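Local coordinates for dally-like protein (PDB 3ODN) that probably serves as a cell-surface heparan sulfate proteoglycan of the glypican family, this chain being its helical protein core, and takes part in Hedgehog signalling, at residues A[82-87]-A[399-404]; A[191-196]-A[284-289]; A[239-244]-A[446-451]. The protein carries 2 engineered substitutions. All blocks are in the same frame, centred on the assembly; numbering follows the deposited sequence.

Contact 1 (A[82-87]-A[399-404])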
loop_
_atom_site.group_PDB
_atom_site.type_symbol
_atom_site.label_atom_id
_atom_site.label_comp_id
_atom_site.label_asym_id
_atom_site.label_seq_id
_atom_site.Cartn_x
_atom_site.Cartn_y
_atom_site.Cartn_z
ATOM N N THR A 82 7.765 2.429 -6.348
ATOM C CA THR A 82 8.103 3.197 -7.540
ATOM C C THR A 82 7.808 2.382 -8.812
ATOM O O THR A 82 7.252 2.927 -9.763
ATOM C CB THR A 82 9.585 3.609 -7.435
ATOM O OG1 THR A 82 9.781 4.250 -6.176
ATOM C CG2 THR A 82 10.024 4.534 -8.554
ATOM N N LYS A 83 8.199 1.087 -8.824
ATOM C CA LYS A 83 7.971 0.157 -9.934
ATOM C C LYS A 83 6.451 0.010 -10.184
ATOM O O LYS A 83 6.006 0.121 -11.328
ATOM C CB LYS A 83 8.610 -1.197 -9.602
ATOM C CG LYS A 83 8.983 -2.056 -10.800
ATOM C CD LYS A 83 9.851 -3.221 -10.314
ATOM C CE LYS A 83 9.779 -4.472 -11.160
ATOM N NZ LYS A 83 10.098 -5.689 -10.362
ATOM N N PHE A 84 5.673 -0.187 -9.095
ATOM C CA PHE A 84 4.222 -0.334 -9.081
ATOM C C PHE A 84 3.571 0.909 -9.625
ATOM O O PHE A 84 2.699 0.800 -10.483
ATOM C CB PHE A 84 3.709 -0.665 -7.656
ATOM C CG PHE A 84 2.206 -0.607 -7.470
ATOM C CD1 PHE A 84 1.409 -1.707 -7.766
ATOM C CD2 PHE A 84 1.598 0.532 -6.955
ATOM C CE1 PHE A 84 0.021 -1.649 -7.600
ATOM C CE2 PHE A 84 0.216 0.595 -6.799
ATOM C CZ PHE A 84 -0.565 -0.498 -7.104
ATOM N N LYS A 85 4.003 2.091 -9.146
ATOM C CA LYS A 85 3.486 3.392 -9.598
ATOM C C LYS A 85 3.767 3.613 -11.098
ATOM O O LYS A 85 2.901 4.108 -11.823
ATOM C CB LYS A 85 4.030 4.523 -8.722
ATOM C CG LYS A 85 3.422 4.494 -7.315
ATOM C CD LYS A 85 3.558 5.822 -6.568
ATOM C CE LYS A 85 3.851 5.625 -5.102
ATOM N NZ LYS A 85 5.313 5.722 -4.832
ATOM N N ASP A 86 4.948 3.142 -11.563
ATOM C CA ASP A 86 5.400 3.169 -12.956
ATOM C C ASP A 86 4.545 2.245 -13.826
ATOM O O ASP A 86 4.047 2.699 -14.847
ATOM C CB ASP A 86 6.926 2.858 -13.043
ATOM C CG ASP A 86 7.507 2.269 -14.335
ATOM O OD1 ASP A 86 7.055 2.670 -15.439
ATOM O OD2 ASP A 86 8.487 1.488 -14.245
ATOM N N ILE A 87 4.359 0.972 -13.435
ATOM C CA ILE A 87 3.549 0.013 -14.206
ATOM C C ILE A 87 2.091 0.472 -14.359
ATOM O O ILE A 87 1.468 0.218 -15.400
ATOM C CB ILE A 87 3.685 -1.425 -13.644
ATOM C CG1 ILE A 87 5.122 -1.960 -13.844
ATOM C CG2 ILE A 87 2.642 -2.381 -14.241
ATOM C CD1 ILE A 87 5.571 -2.899 -12.796
ATOM N N PRO A 399 -1.289 -9.802 -16.727
ATOM C CA PRO A 399 -0.900 -8.376 -16.790
ATOM C C PRO A 399 0.273 -8.035 -15.882
ATOM O O PRO A 399 0.431 -8.655 -14.828
ATOM C CB PRO A 399 -2.181 -7.634 -16.387
ATOM C CG PRO A 399 -3.282 -8.616 -16.595
ATOM C CD PRO A 399 -2.683 -9.944 -16.256
ATOM N N ILE A 400 1.111 -7.078 -16.305
ATOM C CA ILE A 400 2.315 -6.684 -15.573
ATOM C C ILE A 400 2.023 -6.135 -14.162
ATOM O O ILE A 400 2.764 -6.455 -13.217
ATOM C CB ILE A 400 3.342 -5.917 -16.474
ATOM C CG1 ILE A 400 4.077 -6.917 -17.405
ATOM C CG2 ILE A 400 4.368 -5.110 -15.685
ATOM C CD1 ILE A 400 4.548 -6.341 -18.800
ATOM N N LEU A 401 0.876 -5.423 -13.997
ATOM C CA LEU A 401 0.457 -4.905 -12.688
ATOM C C LEU A 401 0.009 -6.043 -11.772
ATOM O O LEU A 401 0.313 -5.989 -10.591
ATOM C CB LEU A 401 -0.573 -3.751 -12.811
ATOM C CG LEU A 401 -0.793 -2.835 -11.579
ATOM C CD1 LEU A 401 0.423 -2.004 -11.257
ATOM C CD2 LEU A 401 -1.910 -1.861 -11.836
ATOM N N ASP A 402 -0.616 -7.111 -12.305
ATOM C CA ASP A 402 -0.990 -8.286 -11.487
ATOM C C ASP A 402 0.253 -9.025 -10.967
ATOM O O ASP A 402 0.275 -9.452 -9.806
ATOM C CB ASP A 402 -1.892 -9.261 -12.263
ATOM C CG ASP A 402 -3.331 -8.790 -12.371
ATOM O OD1 ASP A 402 -3.632 -8.011 -13.301
ATOM O OD2 ASP A 402 -4.151 -9.188 -11.518
ATOM N N ARG A 403 1.302 -9.125 -11.821
ATOM C CA ARG A 403 2.601 -9.753 -11.511
ATOM C C ARG A 403 3.309 -8.979 -10.382
ATOM O O ARG A 403 3.774 -9.602 -9.424
ATOM C CB ARG A 403 3.484 -9.800 -12.783
ATOM C CG ARG A 403 4.643 -10.783 -12.753
ATOM C CD ARG A 403 6.000 -10.082 -12.804
ATOM N NE ARG A 403 6.367 -9.655 -14.159
ATOM C CZ ARG A 403 6.425 -8.387 -14.570
ATOM N NH1 ARG A 403 6.150 -7.393 -13.729
ATOM N NH2 ARG A 403 6.770 -8.102 -15.821
ATOM N N ILE A 404 3.365 -7.628 -10.492
ATOM C CA ILE A 404 3.977 -6.769 -9.479
ATOM C C ILE A 404 3.228 -6.814 -8.135
ATOM O O ILE A 404 3.884 -6.921 -7.103
ATOM C CB ILE A 404 4.438 -5.357 -9.983
ATOM C CG1 ILE A 404 5.591 -4.778 -9.136
ATOM C CG2 ILE A 404 3.300 -4.355 -10.098
ATOM C CD1 ILE A 404 6.853 -5.624 -9.042
#

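Contact 2 (A[191-196]-A[284-289])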
loop_
_atom_site.group_PDB
_atom_site.type_symbol
_atom_site.label_atom_id
_atom_site.label_comp_id
_atom_site.label_asym_id
_atom_site.label_seq_id
_atom_site.Cartn_x
_atom_site.Cartn_y
_atom_site.Cartn_z
ATOM N N LYS A 191 -13.918 4.217 -8.682
ATOM C CA LYS A 191 -13.632 4.705 -7.336
ATOM C C LYS A 191 -12.886 3.619 -6.532
ATOM O O LYS A 191 -11.771 3.851 -6.107
ATOM C CB LYS A 191 -14.937 5.139 -6.618
ATOM C CG LYS A 191 -14.711 5.797 -5.244
ATOM C CD LYS A 191 -15.498 5.100 -4.162
ATOM C CE LYS A 191 -14.955 5.355 -2.773
ATOM N NZ LYS A 191 -16.013 5.823 -1.828
ATOM N N ARG A 192 -13.457 2.421 -6.405
ATOM C CA ARG A 192 -12.858 1.340 -5.608
ATOM C C ARG A 192 -11.495 0.885 -6.060
ATOM O O ARG A 192 -10.603 0.726 -5.225
ATOM C CB ARG A 192 -13.842 0.176 -5.404
ATOM C CG ARG A 192 -15.132 0.593 -4.665
ATOM C CD ARG A 192 -15.849 -0.622 -4.135
ATOM N NE ARG A 192 -17.247 -0.385 -3.770
ATOM C CZ ARG A 192 -18.176 -1.336 -3.763
ATOM N NH1 ARG A 192 -17.865 -2.583 -4.098
ATOM N NH2 ARG A 192 -19.429 -1.044 -3.441
ATOM N N SER A 193 -11.290 0.759 -7.386
ATOM C CA SER A 193 -10.005 0.306 -7.935
ATOM C C SER A 193 -8.938 1.391 -7.939
ATOM O O SER A 193 -7.807 1.068 -7.646
ATOM C CB SER A 193 -10.189 -0.340 -9.304
ATOM O OG SER A 193 -10.867 0.532 -10.188
ATOM N N PHE A 194 -9.295 2.677 -8.209
ATOM C CA PHE A 194 -8.362 3.799 -8.197
ATOM C C PHE A 194 -7.899 4.145 -6.777
ATOM O O PHE A 194 -6.700 4.340 -6.535
ATOM C CB PHE A 194 -8.924 5.012 -8.962
ATOM C CG PHE A 194 -8.601 5.014 -10.452
ATOM C CD1 PHE A 194 -9.376 4.291 -11.350
ATOM C CD2 PHE A 194 -7.521 5.744 -10.949
ATOM C CE1 PHE A 194 -9.069 4.277 -12.706
ATOM C CE2 PHE A 194 -7.211 5.724 -12.310
ATOM C CZ PHE A 194 -7.994 4.995 -13.182
ATOM N N VAL A 195 -8.828 4.134 -5.827
ATOM C CA VAL A 195 -8.557 4.397 -4.407
ATOM C C VAL A 195 -7.651 3.319 -3.841
ATOM O O VAL A 195 -6.642 3.642 -3.218
ATOM C CB VAL A 195 -9.859 4.657 -3.569
ATOM C CG1 VAL A 195 -9.558 4.842 -2.081
ATOM C CG2 VAL A 195 -10.621 5.881 -4.094
ATOM N N ALA A 196 -7.961 2.054 -4.107
ATOM C CA ALA A 196 -7.166 0.925 -3.620
ATOM C C ALA A 196 -5.780 0.831 -4.277
ATOM O O ALA A 196 -4.834 0.429 -3.603
ATOM C CB ALA A 196 -7.938 -0.376 -3.803
ATOM N N PHE A 284 -11.424 -5.662 -6.795
ATOM C CA PHE A 284 -11.125 -4.274 -7.176
ATOM C C PHE A 284 -10.048 -4.230 -8.261
ATOM O O PHE A 284 -9.376 -3.210 -8.403
ATOM C CB PHE A 284 -10.721 -3.393 -5.954
ATOM C CG PHE A 284 -11.662 -3.240 -4.763
ATOM C CD1 PHE A 284 -11.202 -2.715 -3.553
ATOM C CD2 PHE A 284 -12.999 -3.646 -4.842
ATOM C CE1 PHE A 284 -12.057 -2.599 -2.451
ATOM C CE2 PHE A 284 -13.843 -3.548 -3.732
ATOM C CZ PHE A 284 -13.375 -3.004 -2.553
ATOM N N ASN A 285 -9.859 -5.334 -9.025
ATOM C CA ASN A 285 -8.812 -5.422 -10.062
ATOM C C ASN A 285 -8.894 -4.221 -11.008
ATOM O O ASN A 285 -9.896 -4.075 -11.725
ATOM C CB ASN A 285 -8.861 -6.774 -10.835
ATOM C CG ASN A 285 -7.751 -6.965 -11.868
ATOM O OD1 ASN A 285 -7.910 -6.676 -13.047
ATOM N ND2 ASN A 285 -6.603 -7.469 -11.461
ATOM N N ILE A 286 -7.861 -3.336 -10.959
ATOM C CA ILE A 286 -7.802 -2.131 -11.797
ATOM C C ILE A 286 -7.579 -2.375 -13.320
ATOM O O ILE A 286 -8.006 -1.537 -14.134
ATOM C CB ILE A 286 -6.957 -0.976 -11.184
ATOM C CG1 ILE A 286 -7.400 0.391 -11.759
ATOM C CG2 ILE A 286 -5.474 -1.217 -11.375
ATOM C CD1 ILE A 286 -7.001 1.578 -11.012
ATOM N N VAL A 287 -6.929 -3.522 -13.703
ATOM C CA VAL A 287 -6.677 -3.876 -15.113
ATOM C C VAL A 287 -7.995 -4.162 -15.803
ATOM O O VAL A 287 -8.202 -3.669 -16.909
ATOM C CB VAL A 287 -5.634 -5.014 -15.327
ATOM C CG1 VAL A 287 -5.187 -5.091 -16.791
ATOM C CG2 VAL A 287 -4.429 -4.845 -14.399
ATOM N N MET A 288 -8.912 -4.886 -15.121
ATOM C CA MET A 288 -10.260 -5.200 -15.626
ATOM C C MET A 288 -11.162 -3.941 -15.750
ATOM O O MET A 288 -12.233 -4.020 -16.364
ATOM C CB MET A 288 -10.967 -6.278 -14.764
ATOM C CG MET A 288 -10.355 -7.696 -14.820
ATOM S SD MET A 288 -9.759 -8.333 -16.424
ATOM C CE MET A 288 -11.284 -8.265 -17.436
ATOM N N VAL A 289 -10.719 -2.791 -15.178
ATOM C CA VAL A 289 -11.441 -1.514 -15.215
ATOM C C VAL A 289 -10.852 -0.598 -16.298
ATOM O O VAL A 289 -11.583 -0.125 -17.165
ATOM C CB VAL A 289 -11.511 -0.810 -13.819
ATOM C CG1 VAL A 289 -12.375 0.449 -13.866
ATOM C CG2 VAL A 289 -12.042 -1.749 -12.749
#

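Contact 3 (A[239-244]-A[446-451])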
loop_
_atom_site.group_PDB
_atom_site.type_symbol
_atom_site.label_atom_id
_atom_site.label_comp_id
_atom_site.label_asym_id
_atom_site.label_seq_id
_atom_site.Cartn_x
_atom_site.Cartn_y
_atom_site.Cartn_z
ATOM N N TYR A 239 36.189 -17.922 30.833
ATOM C CA TYR A 239 35.370 -18.892 30.105
ATOM C C TYR A 239 35.413 -18.641 28.573
ATOM O O TYR A 239 35.500 -17.493 28.142
ATOM C CB TYR A 239 33.908 -18.824 30.589
ATOM C CG TYR A 239 33.646 -19.052 32.068
ATOM C CD1 TYR A 239 32.552 -18.461 32.699
ATOM C CD2 TYR A 239 34.407 -19.961 32.802
ATOM C CE1 TYR A 239 32.238 -18.750 34.026
ATOM C CE2 TYR A 239 34.124 -20.227 34.143
ATOM C CZ TYR A 239 33.040 -19.615 34.751
ATOM O OH TYR A 239 32.757 -19.873 36.068
ATOM N N THR A 240 35.336 -19.725 27.769
ATOM C CA THR A 240 35.421 -19.711 26.296
ATOM C C THR A 240 34.095 -20.092 25.651
ATOM O O THR A 240 33.956 -20.059 24.424
ATOM C CB THR A 240 36.622 -20.564 25.800
ATOM O OG1 THR A 240 36.549 -21.888 26.342
ATOM C CG2 THR A 240 37.976 -19.952 26.167
ATOM N N GLU A 241 33.110 -20.422 26.496
ATOM C CA GLU A 241 31.762 -20.807 26.101
ATOM C C GLU A 241 30.988 -19.620 25.603
ATOM O O GLU A 241 31.031 -18.557 26.226
ATOM C CB GLU A 241 31.016 -21.460 27.270
ATOM C CG GLU A 241 31.432 -22.898 27.536
ATOM C CD GLU A 241 32.760 -23.154 28.221
ATOM O OE1 GLU A 241 33.525 -22.187 28.441
ATOM O OE2 GLU A 241 33.029 -24.333 28.551
ATOM N N LYS A 242 30.262 -19.819 24.485
ATOM C CA LYS A 242 29.440 -18.832 23.809
ATOM C C LYS A 242 28.180 -18.508 24.643
ATOM O O LYS A 242 27.832 -19.308 25.504
ATOM C CB LYS A 242 29.092 -19.316 22.384
ATOM C CG LYS A 242 29.833 -18.534 21.313
ATOM C CD LYS A 242 31.142 -19.168 20.891
ATOM C CE LYS A 242 31.819 -18.343 19.825
ATOM N NZ LYS A 242 33.225 -18.770 19.612
ATOM N N PRO A 243 27.488 -17.359 24.445
ATOM C CA PRO A 243 26.322 -17.059 25.301
ATOM C C PRO A 243 25.110 -17.932 25.012
ATOM O O PRO A 243 24.914 -18.295 23.862
ATOM C CB PRO A 243 26.012 -15.588 24.982
ATOM C CG PRO A 243 27.182 -15.082 24.198
ATOM C CD PRO A 243 27.739 -16.262 23.491
ATOM N N CYS A 244 24.292 -18.258 26.044
ATOM C CA CYS A 244 23.056 -19.031 25.869
ATOM C C CYS A 244 22.136 -18.238 24.949
ATOM O O CYS A 244 22.087 -17.014 25.066
ATOM C CB CYS A 244 22.388 -19.341 27.207
ATOM S SG CYS A 244 23.365 -20.409 28.322
ATOM N N HIS A 446 25.752 -15.257 34.813
ATOM C CA HIS A 446 26.313 -15.603 36.124
ATOM C C HIS A 446 27.469 -16.567 35.937
ATOM O O HIS A 446 28.590 -16.229 36.297
ATOM C CB HIS A 446 25.252 -16.241 37.029
ATOM C CG HIS A 446 24.062 -15.371 37.265
ATOM N ND1 HIS A 446 23.984 -14.535 38.364
ATOM C CD2 HIS A 446 22.936 -15.236 36.532
ATOM C CE1 HIS A 446 22.823 -13.914 38.261
ATOM N NE2 HIS A 446 22.163 -14.291 37.162
ATOM N N THR A 447 27.212 -17.757 35.341
ATOM C CA THR A 447 28.219 -18.801 35.094
ATOM C C THR A 447 27.956 -19.587 33.813
ATOM O O THR A 447 27.149 -19.180 32.968
ATOM C CB THR A 447 28.238 -19.810 36.257
ATOM O OG1 THR A 447 27.082 -19.657 37.086
ATOM C CG2 THR A 447 29.525 -19.758 37.053
ATOM N N ILE A 448 28.646 -20.735 33.679
ATOM C CA ILE A 448 28.417 -21.659 32.593
ATOM C C ILE A 448 27.332 -22.558 33.138
ATOM O O ILE A 448 27.600 -23.428 33.960
ATOM C CB ILE A 448 29.684 -22.403 32.127
ATOM C CG1 ILE A 448 30.678 -21.412 31.522
ATOM C CG2 ILE A 448 29.333 -23.503 31.099
ATOM C CD1 ILE A 448 31.991 -21.944 31.407
ATOM N N ASP A 449 26.078 -22.256 32.766
ATOM C CA ASP A 449 24.918 -23.003 33.239
ATOM C C ASP A 449 23.743 -22.703 32.357
ATOM O O ASP A 449 23.840 -21.856 31.469
ATOM C CB ASP A 449 24.588 -22.605 34.699
ATOM C CG ASP A 449 24.318 -23.747 35.664
ATOM O OD1 ASP A 449 23.742 -24.775 35.231
ATOM O OD2 ASP A 449 24.603 -23.581 36.867
ATOM N N ARG A 450 22.614 -23.370 32.627
ATOM C CA ARG A 450 21.361 -23.169 31.910
ATOM C C ARG A 450 20.764 -21.817 32.293
ATOM O O ARG A 450 20.708 -21.469 33.475
ATOM C CB ARG A 450 20.361 -24.300 32.210
ATOM C CG ARG A 450 20.988 -25.687 32.210
ATOM C CD ARG A 450 19.966 -26.805 32.248
ATOM N NE ARG A 450 20.597 -28.111 32.471
ATOM C CZ ARG A 450 21.144 -28.858 31.517
ATOM N NH1 ARG A 450 21.151 -28.440 30.258
ATOM N NH2 ARG A 450 21.685 -30.030 31.812
ATOM N N TYR A 451 20.345 -21.052 31.289
ATOM C CA TYR A 451 19.713 -19.750 31.471
ATOM C C TYR A 451 18.284 -19.999 31.973
ATOM O O TYR A 451 17.467 -20.581 31.254
ATOM C CB TYR A 451 19.776 -18.947 30.171
ATOM C CG TYR A 451 19.056 -17.627 30.259
ATOM C CD1 TYR A 451 19.622 -16.546 30.925
ATOM C CD2 TYR A 451 17.795 -17.461 29.694
ATOM C CE1 TYR A 451 18.954 -15.330 31.025
ATOM C CE2 TYR A 451 17.120 -16.247 29.782
ATOM C CZ TYR A 451 17.701 -15.188 30.456
ATOM O OH TYR A 451 17.036 -13.999 30.565
#

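Contact 1 (A[82-87]-A[399-404])
Ile87 of the long helix 48-106 pushes between Ile400, Leu401 and Ile404 at the start of helix 400-414. The short segments run antiparallel, their axes 9.8 Å apart at an angle of 163°. From the backbone outward, Ile87 CB faces Leu401 CD1 at 4.1 Å. Its CG2 branch, anti to the backbone N, reaches the first turn of the partner helix and lies 3.5 Å from Ile400 CG2 and as close to Leu401 N. The other branch starts with CG1, which also rests on Ile400 CG2, and ends with CD1, 3.8 Å from both Ile404 CG2 and Ile400 CG2. Ile87 and Ile400 meet at about a right angle, whereas Ile404 slants across Ile87. One turn back, the Phe84 ring has Ile404 CG2 at its edge, while Leu401 CD1 approaches obliquely, 3.6 Å from Phe84 CD1. Lys83 lies at the exposed margin, as does Ile400; its extended chain runs against Ile404, with Lys83 NZ 3.5 Å from Ile404 CD1. No hydrogen bond crosses, and the join is apolar packing within the helical bundle. Beyond it, Phe84 meets Tyr200 of helix 182-214 edge-to-face, Leu401 continues onto Phe88 and Leu91 of helix 48-106, and Pro399 leans on Val287 of helix 287-290.

Contact 2 (A[191-196]-A[284-289])
Ser193 and Phe194 of helix 182-214 pack against Ile286 where the chain turns into the short helix 287-290, a helix-to-turn contact inside the elongated alpha-helical bundle of the glypican core. The buried side is close. Ile286 CD1 sits over one face of the Phe194 ring, offset toward its rim, 3.8 Å from the centroid in a CH-pi contact. The same methyl lies 3.5 Å from Ser193 O; with CG1 anti to the backbone N (chi1 -156°), the Ile286 chain extends across to helix 182-214. Ser193 CB approaches Phe284 O, and Ser193 OG, hydrogen-bonded back to Gln189 O of its own helix, has Val289 CG2 beside it at 3.6 Å. Farther in, Phe194 continues onto Leu92 of helix 48-106 and Leu125 of helix 115-131, while Ile286 touches Phe88. Ala196 CB meets the edge of the buried Phe284 ring.

The contact opens to solvent along Arg192, whose aliphatic part lies across Phe284: CB stands over the centre of the ring, 4.0 Å from the centroid, and CD is 3.6 Å from Phe284 CE2. The exposed guanidinium is turned 58° from the ring plane, presenting an edge and making no stack. Next in the chain after Phe284, Asn285 caps the following turn: Met288 N donates to Asn285 OD1 at 2.9 Å, the donor tilted 19° from the carbonyl plane.

Contact 3 (A[239-244]-A[446-451])
This is a loop-to-loop contact beside a disulfide, in the cysteine-bearing region toward one end of the elongated core, about 45 Å from the centre of the chain to that of the contact; Tyr239, Glu241 and Cys244 face Thr447, Ile448 and Tyr451. Neither segment forms a regular helix or strand. Segment 239-244 leads up to helix 245-255, with Cys244 at its N-cap position, and segment 446-451 belongs to the loop between helices 422-428 and 479-496.

Ile448 is the centre of the packing. Its CG1 lies beside the backbone N (chi1 -65°) and carries CD1 over one face of the Tyr239 ring, 3.5 Å from the centroid and 20° off the normal, a CH-pi contact offset toward the rim. At the far end of the ring, Tyr239 OH touches Thr447 CG2 at 3.4 Å. Glu241 crosses Ile448 at about a right angle, its bent chain setting OE1 3.3 Å from Ile448 CD1. That oxygen also accepts from Thr240 N at 3.1 Å, nearly along its C-O axis, a bond that probably limits the rotation of the carboxylate.

At the other end, Cys244 CB packs on Tyr451 CB at 4.0 Å, and Cys244 SG lies 3.5 Å from Asp449 O. Tyr451 OH is hydrogen-bonded to Glu464 OE2 and Asn250 ND2. Since no hydrogen bond runs directly between the two segments, their mutual cohesion is van der Waals and CH-pi packing, while the Cys244-Cys442 disulfide and the backbone hydrogen bonds of Lys242 and Cys244 with Trp443 tie segment 239-244 to the residues just before 446-451.

Overall arrangement
Contacts 1 and 2 form one continuous region near the middle of the elongated core, their centres 13 Å apart. The start of helix 400-414, with its N-cap Pro399, joins them: Leu401 CD2 lies 3.7 Å from Ile286 CG2, and Pro399 CB is 4.0 Å from Val287 CG1. Along the chain, contact 2 is nested inside the loop closed by contact 1. Contact 3 is remote, its centre 51 Å from that of contact 1 and 57 Å from that of contact 2, and the nearest atoms are about 38 Å and 43 Å away. Its segments alternate in sequence with those of both others, so the chain runs repeatedly between the central helices and the disulfide-linked end.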